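Local coordinates for protein colicin-D (Escherichia coli, PDB 5ZNM) that is a plasmid-encoded bacteriocin that inhibits protein synthesis in Escherichia coli and its close relatives, represented by its central and C-terminal tRNase domains, at residues 20-25 with 272-277; 196-201 with 279-284. One frame throughout, in Å; residues are numbered along the deposited sequence.

Contact 1: residues 20-25 with 272-277; sequences SKAGVN and TGVEAV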
loop_
_atom_site.group_PDB
_atom_site.type_symbol
_atom_site.label_atom_id
_atom_site.label_comp_id
_atom_site.label_asym_id
_atom_site.label_seq_id
_atom_site.Cartn_x
_atom_site.Cartn_y
_atom_site.Cartn_z
ATOM N N SER A 20 -20.260 19.010 3.586
ATOM C CA SER A 20 -21.224 19.757 2.780
ATOM C C SER A 20 -20.547 20.445 1.605
ATOM O O SER A 20 -21.011 20.347 0.464
ATOM C CB SER A 20 -21.963 20.790 3.638
ATOM O OG SER A 20 -22.869 21.503 2.816
ATOM N N LYS A 21 -19.444 21.155 1.862
ATOM C CA LYS A 21 -18.740 21.830 0.776
ATOM C C LYS A 21 -18.175 20.844 -0.234
ATOM O O LYS A 21 -18.095 21.159 -1.430
ATOM C CB LYS A 21 -17.611 22.694 1.325
ATOM C CG LYS A 21 -18.062 23.806 2.245
ATOM C CD LYS A 21 -16.858 24.634 2.655
ATOM C CE LYS A 21 -16.788 24.814 4.164
ATOM N NZ LYS A 21 -15.789 25.852 4.554
ATOM N N ALA A 22 -17.771 19.665 0.227
ATOM C CA ALA A 22 -17.122 18.670 -0.616
ATOM C C ALA A 22 -18.109 17.754 -1.323
ATOM O O ALA A 22 -17.681 16.927 -2.133
ATOM C CB ALA A 22 -16.151 17.817 0.224
ATOM N N GLY A 23 -19.405 17.863 -1.027
ATOM C CA GLY A 23 -20.378 16.949 -1.604
ATOM C C GLY A 23 -20.292 15.537 -1.064
ATOM O O GLY A 23 -20.655 14.586 -1.763
ATOM N N VAL A 24 -19.846 15.372 0.179
ATOM C CA VAL A 24 -19.561 14.059 0.741
ATOM C C VAL A 24 -20.637 13.668 1.748
ATOM O O VAL A 24 -21.091 14.495 2.554
ATOM C CB VAL A 24 -18.163 14.052 1.383
ATOM C CG1 VAL A 24 -17.937 12.762 2.172
ATOM C CG2 VAL A 24 -17.086 14.238 0.303
ATOM N N ASN A 25 -21.055 12.407 1.691
ATOM C CA ASN A 25 -21.890 11.801 2.717
ATOM C C ASN A 25 -21.082 10.748 3.448
ATOM O O ASN A 25 -20.313 10.010 2.829
ATOM C CB ASN A 25 -23.134 11.132 2.123
ATOM C CG ASN A 25 -24.122 12.125 1.575
ATOM O OD1 ASN A 25 -24.834 12.770 2.338
ATOM N ND2 ASN A 25 -24.191 12.243 0.239
ATOM N N THR A 272 -12.995 12.261 9.523
ATOM C CA THR A 272 -13.605 13.492 10.014
ATOM C C THR A 272 -13.314 14.691 9.129
ATOM O O THR A 272 -13.851 15.776 9.378
ATOM C CB THR A 272 -13.121 13.782 11.444
ATOM O OG1 THR A 272 -11.684 13.811 11.462
ATOM C CG2 THR A 272 -13.626 12.697 12.384
ATOM N N GLY A 273 -12.465 14.528 8.120
ATOM C CA GLY A 273 -12.168 15.567 7.156
ATOM C C GLY A 273 -12.263 15.001 5.748
ATOM O O GLY A 273 -12.849 13.931 5.560
ATOM N N VAL A 274 -11.703 15.690 4.751
ATOM C CA VAL A 274 -11.888 15.305 3.353
ATOM C C VAL A 274 -10.569 15.390 2.595
ATOM O O VAL A 274 -9.636 16.096 2.989
ATOM C CB VAL A 274 -12.956 16.173 2.627
ATOM C CG1 VAL A 274 -14.320 16.024 3.291
ATOM C CG2 VAL A 274 -12.546 17.628 2.599
ATOM N N GLU A 275 -10.506 14.657 1.479
ATOM C CA GLU A 275 -9.341 14.696 0.605
ATOM C C GLU A 275 -9.791 14.625 -0.842
ATOM O O GLU A 275 -10.729 13.894 -1.176
ATOM C CB GLU A 275 -8.353 13.547 0.892
ATOM C CG GLU A 275 -8.950 12.174 0.841
ATOM C CD GLU A 275 -7.898 11.072 0.984
ATOM O OE1 GLU A 275 -6.951 11.223 1.797
ATOM O OE2 GLU A 275 -8.031 10.053 0.288
ATOM N N ALA A 276 -9.127 15.402 -1.692
ATOM C CA ALA A 276 -9.460 15.450 -3.109
ATOM C C ALA A 276 -8.729 14.335 -3.853
ATOM O O ALA A 276 -7.553 14.062 -3.592
ATOM C CB ALA A 276 -9.085 16.808 -3.706
ATOM N N VAL A 277 -9.440 13.694 -4.776
ATOM C CA VAL A 277 -8.932 12.579 -5.566
ATOM C C VAL A 277 -9.026 12.964 -7.038
ATOM O O VAL A 277 -10.095 13.365 -7.510
ATOM C CB VAL A 277 -9.740 11.297 -5.293
ATOM C CG1 VAL A 277 -9.152 10.098 -6.026
ATOM C CG2 VAL A 277 -9.840 11.022 -3.802
#
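V274 meets A22 and V24 with one methyl, and its first torsion decides which: at chi1 -61° CG1 stands anti to the carbonyl carbon, beside the backbone N, and is carried toward segment 20-25. V24 answers from the other chain segment with chi1 171°, which puts CG1 anti to its own N and leaves CG2 as the branch that does the touching. The contact thus converges on a single carbon. A22 CB lies 4.0 Å from V274 CG1, and V24 CG2 approaches the same CG1 more loosely, at 4.4 Å. The backbones stay well separated, the nearest CA pair being A22 CA and V274 CA at 7.4 Å.

What lets A22 and V24 share one target is the turn between them. Helix 3-22 is closed by a Schellman motif in which G23, at phi 71°, leaves the helical conformation; of the bonds back into the last turn, the one inside the segment, G23 N to S20 O, is weak at 3.3 Å. With the helix ended there, the CB atoms of both A22 and V24 face the start of strand 274-281.

Other apolar groups complete the cluster. F19, one turn back in the helix, packs on both valines, and W265 of the adjacent strand 262-267 touches A22 and V274. V274 also joins the assembly, since its backbone hydrogen-bonds to the second subunit and it packs on N225 of that subunit.

Chemically this is a small, purely apolar joint, burying 86 Å² between the segments. Methyl packing has little directional preference, so the orientation of the helix end against the strand probably depends also on the Schellman turn, the surrounding F19 and W265, and the second subunit's hold on V274.

Contact 2: residues 196-201 with 279-284; sequences ITLPAV and VMLNDP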
loop_
_atom_site.group_PDB
_atom_site.type_symbol
_atom_site.label_atom_id
_atom_site.label_comp_id
_atom_site.label_asym_id
_atom_site.label_seq_id
_atom_site.Cartn_x
_atom_site.Cartn_y
_atom_site.Cartn_z
ATOM N N ILE A 196 -21.011 8.555 -9.640
ATOM C CA ILE A 196 -20.535 9.721 -10.374
ATOM C C ILE A 196 -20.841 9.492 -11.851
ATOM O O ILE A 196 -20.658 8.382 -12.364
ATOM C CB ILE A 196 -19.025 9.939 -10.130
ATOM C CG1 ILE A 196 -18.800 10.453 -8.700
ATOM C CG2 ILE A 196 -18.433 10.894 -11.138
ATOM C CD1 ILE A 196 -17.362 10.267 -8.230
ATOM N N THR A 197 -21.347 10.514 -12.532
ATOM C CA THR A 197 -21.646 10.373 -13.953
ATOM C C THR A 197 -20.797 11.340 -14.759
ATOM O O THR A 197 -20.706 12.526 -14.422
ATOM C CB THR A 197 -23.126 10.597 -14.244
ATOM O OG1 THR A 197 -23.508 11.906 -13.803
ATOM C CG2 THR A 197 -23.976 9.540 -13.533
ATOM N N LEU A 198 -20.139 10.809 -15.828
ATOM C CA LEU A 198 -19.374 11.664 -16.723
ATOM C C LEU A 198 -20.185 11.967 -17.967
ATOM O O LEU A 198 -20.899 11.087 -18.476
ATOM C CB LEU A 198 -18.055 11.001 -17.137
ATOM C CG LEU A 198 -17.197 10.441 -15.996
ATOM C CD1 LEU A 198 -15.833 9.980 -16.496
ATOM C CD2 LEU A 198 -17.035 11.461 -14.885
ATOM N N PRO A 199 -20.068 13.191 -18.477
ATOM C CA PRO A 199 -20.815 13.556 -19.684
ATOM C C PRO A 199 -20.405 12.702 -20.878
ATOM O O PRO A 199 -19.281 12.203 -20.964
ATOM C CB PRO A 199 -20.442 15.026 -19.910
ATOM C CG PRO A 199 -19.174 15.227 -19.150
ATOM C CD PRO A 199 -19.248 14.303 -17.966
ATOM N N ALA A 200 -21.355 12.533 -21.788
ATOM C CA ALA A 200 -21.063 12.003 -23.105
ATOM C C ALA A 200 -20.051 12.899 -23.809
ATOM O O ALA A 200 -19.983 14.104 -23.561
ATOM C CB ALA A 200 -22.347 11.895 -23.930
ATOM N N VAL A 201 -19.245 12.285 -24.681
ATOM C CA VAL A 201 -18.262 12.976 -25.515
ATOM C C VAL A 201 -18.344 12.382 -26.920
ATOM O O VAL A 201 -18.994 11.365 -27.147
ATOM C CB VAL A 201 -16.828 12.831 -24.966
ATOM C CG1 VAL A 201 -16.695 13.459 -23.577
ATOM C CG2 VAL A 201 -16.450 11.344 -24.908
ATOM N N VAL A 279 -8.961 11.703 -10.884
ATOM C CA VAL A 279 -9.359 10.460 -11.525
ATOM C C VAL A 279 -9.205 10.619 -13.036
ATOM O O VAL A 279 -9.593 11.650 -13.602
ATOM C CB VAL A 279 -10.804 10.084 -11.145
ATOM C CG1 VAL A 279 -11.194 8.763 -11.786
ATOM C CG2 VAL A 279 -10.949 10.008 -9.611
ATOM N N MET A 280 -8.616 9.615 -13.682
ATOM C CA MET A 280 -8.321 9.661 -15.115
ATOM C C MET A 280 -8.886 8.414 -15.768
ATOM O O MET A 280 -8.750 7.312 -15.230
ATOM C CB MET A 280 -6.801 9.729 -15.390
ATOM C CG MET A 280 -6.097 10.952 -14.847
ATOM S SD MET A 280 -4.375 10.640 -14.400
ATOM C CE MET A 280 -4.474 10.256 -12.654
ATOM N N LEU A 281 -9.507 8.583 -16.931
ATOM C CA LEU A 281 -10.121 7.473 -17.634
ATOM C C LEU A 281 -9.417 7.251 -18.968
ATOM O O LEU A 281 -8.639 8.086 -19.435
ATOM C CB LEU A 281 -11.623 7.701 -17.853
ATOM C CG LEU A 281 -12.550 7.115 -16.780
ATOM C CD1 LEU A 281 -12.559 7.993 -15.565
ATOM C CD2 LEU A 281 -13.967 6.915 -17.303
ATOM N N ASN A 282 -9.653 6.080 -19.547
ATOM C CA ASN A 282 -9.095 5.808 -20.865
ATOM C C ASN A 282 -9.700 6.740 -21.906
ATOM O O ASN A 282 -10.872 7.134 -21.824
ATOM C CB ASN A 282 -9.351 4.352 -21.282
ATOM C CG ASN A 282 -10.821 4.008 -21.316
ATOM O OD1 ASN A 282 -11.424 3.753 -20.269
ATOM N ND2 ASN A 282 -11.413 3.997 -22.519
ATOM N N ASP A 283 -8.878 7.089 -22.888
ATOM C CA ASP A 283 -9.378 7.684 -24.121
ATOM C C ASP A 283 -10.523 6.835 -24.678
ATOM O O ASP A 283 -10.419 5.604 -24.695
ATOM C CB ASP A 283 -8.236 7.764 -25.140
ATOM C CG ASP A 283 -8.583 8.596 -26.368
ATOM O OD1 ASP A 283 -9.507 8.219 -27.122
ATOM O OD2 ASP A 283 -7.899 9.613 -26.600
ATOM N N PRO A 284 -11.629 7.445 -25.142
ATOM C CA PRO A 284 -12.728 6.641 -25.700
ATOM C C PRO A 284 -12.277 5.686 -26.787
ATOM O O PRO A 284 -12.892 4.630 -26.982
ATOM C CB PRO A 284 -13.688 7.701 -26.262
ATOM C CG PRO A 284 -13.393 8.921 -25.499
ATOM C CD PRO A 284 -11.946 8.884 -25.137
#
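The segments bearing L198 and L281 run roughly the same way, the directions of 198-201 and 281-284 differing by 29°, yet they are too far apart to pair as strands. L198 CA and L281 CA are 10.2 Å apart, and the gap narrows to 8.4 Å between V201 CA and P284 CA. Each strand ends at its leucine, so the contact begins at two strand ends and finishes between the extended loops that follow them.

Side chains alone bridge the space, in two separate places. L198 and L281 reach toward each other tip to tip: CD1 of L198 sits against both methyls of L281, 3.7 Å from its CD2 and 3.9 Å from its CD1. L281 adopts an unusual chi1 of -93°, away from a staggered value, and in this conformation it presents the fork of its end to the single methyl. Three residues further on, V201 and P284 cross at about a right angle, V201 CG2 meeting the proline ring at CG over 3.9 Å.

The loop carrying P284 is braced by polar bonds on its own chain. N282 ND2 donates to D283 O at 2.9 Å with an N-H...O angle of 146°, coming from above the carbonyl plane, while N282 OD1 accepts from A126 N and D283 OD1 from L285 N.

In the fold, the pair joins two sheets: strand 194-198 belongs to the mixed sheet that includes 207-212, and strand 274-281 to the five-stranded antiparallel one. I209 of strand 207-212 touches both leucines, and F262 of strand 262-267, the neighbour of 274-281, touches L198. Beyond the strand end, D283 forms a salt bridge with R314 at the start of helix 314-329.

How the contacts relate
Strand 274-281 is common to both contacts: contact 1 uses its first residue, V274, and contact 2 its last, L281, with P284 of the loop beyond, the centres lying about 21 Å apart. Contact 2 lies close to the middle of the chain, about 7 Å from its centre, whereas contact 1 is about 22 Å out. Along the sequence the segments alternate, in the order 20-25, 196-201, 272-277, 279-284, so the two spans of chain they close overlap in sequence. One strand of the antiparallel sheet thereby ties the first helix of this fragment at one end and the mixed sheet at the other, before the chain continues toward the C-terminal tRNase domain.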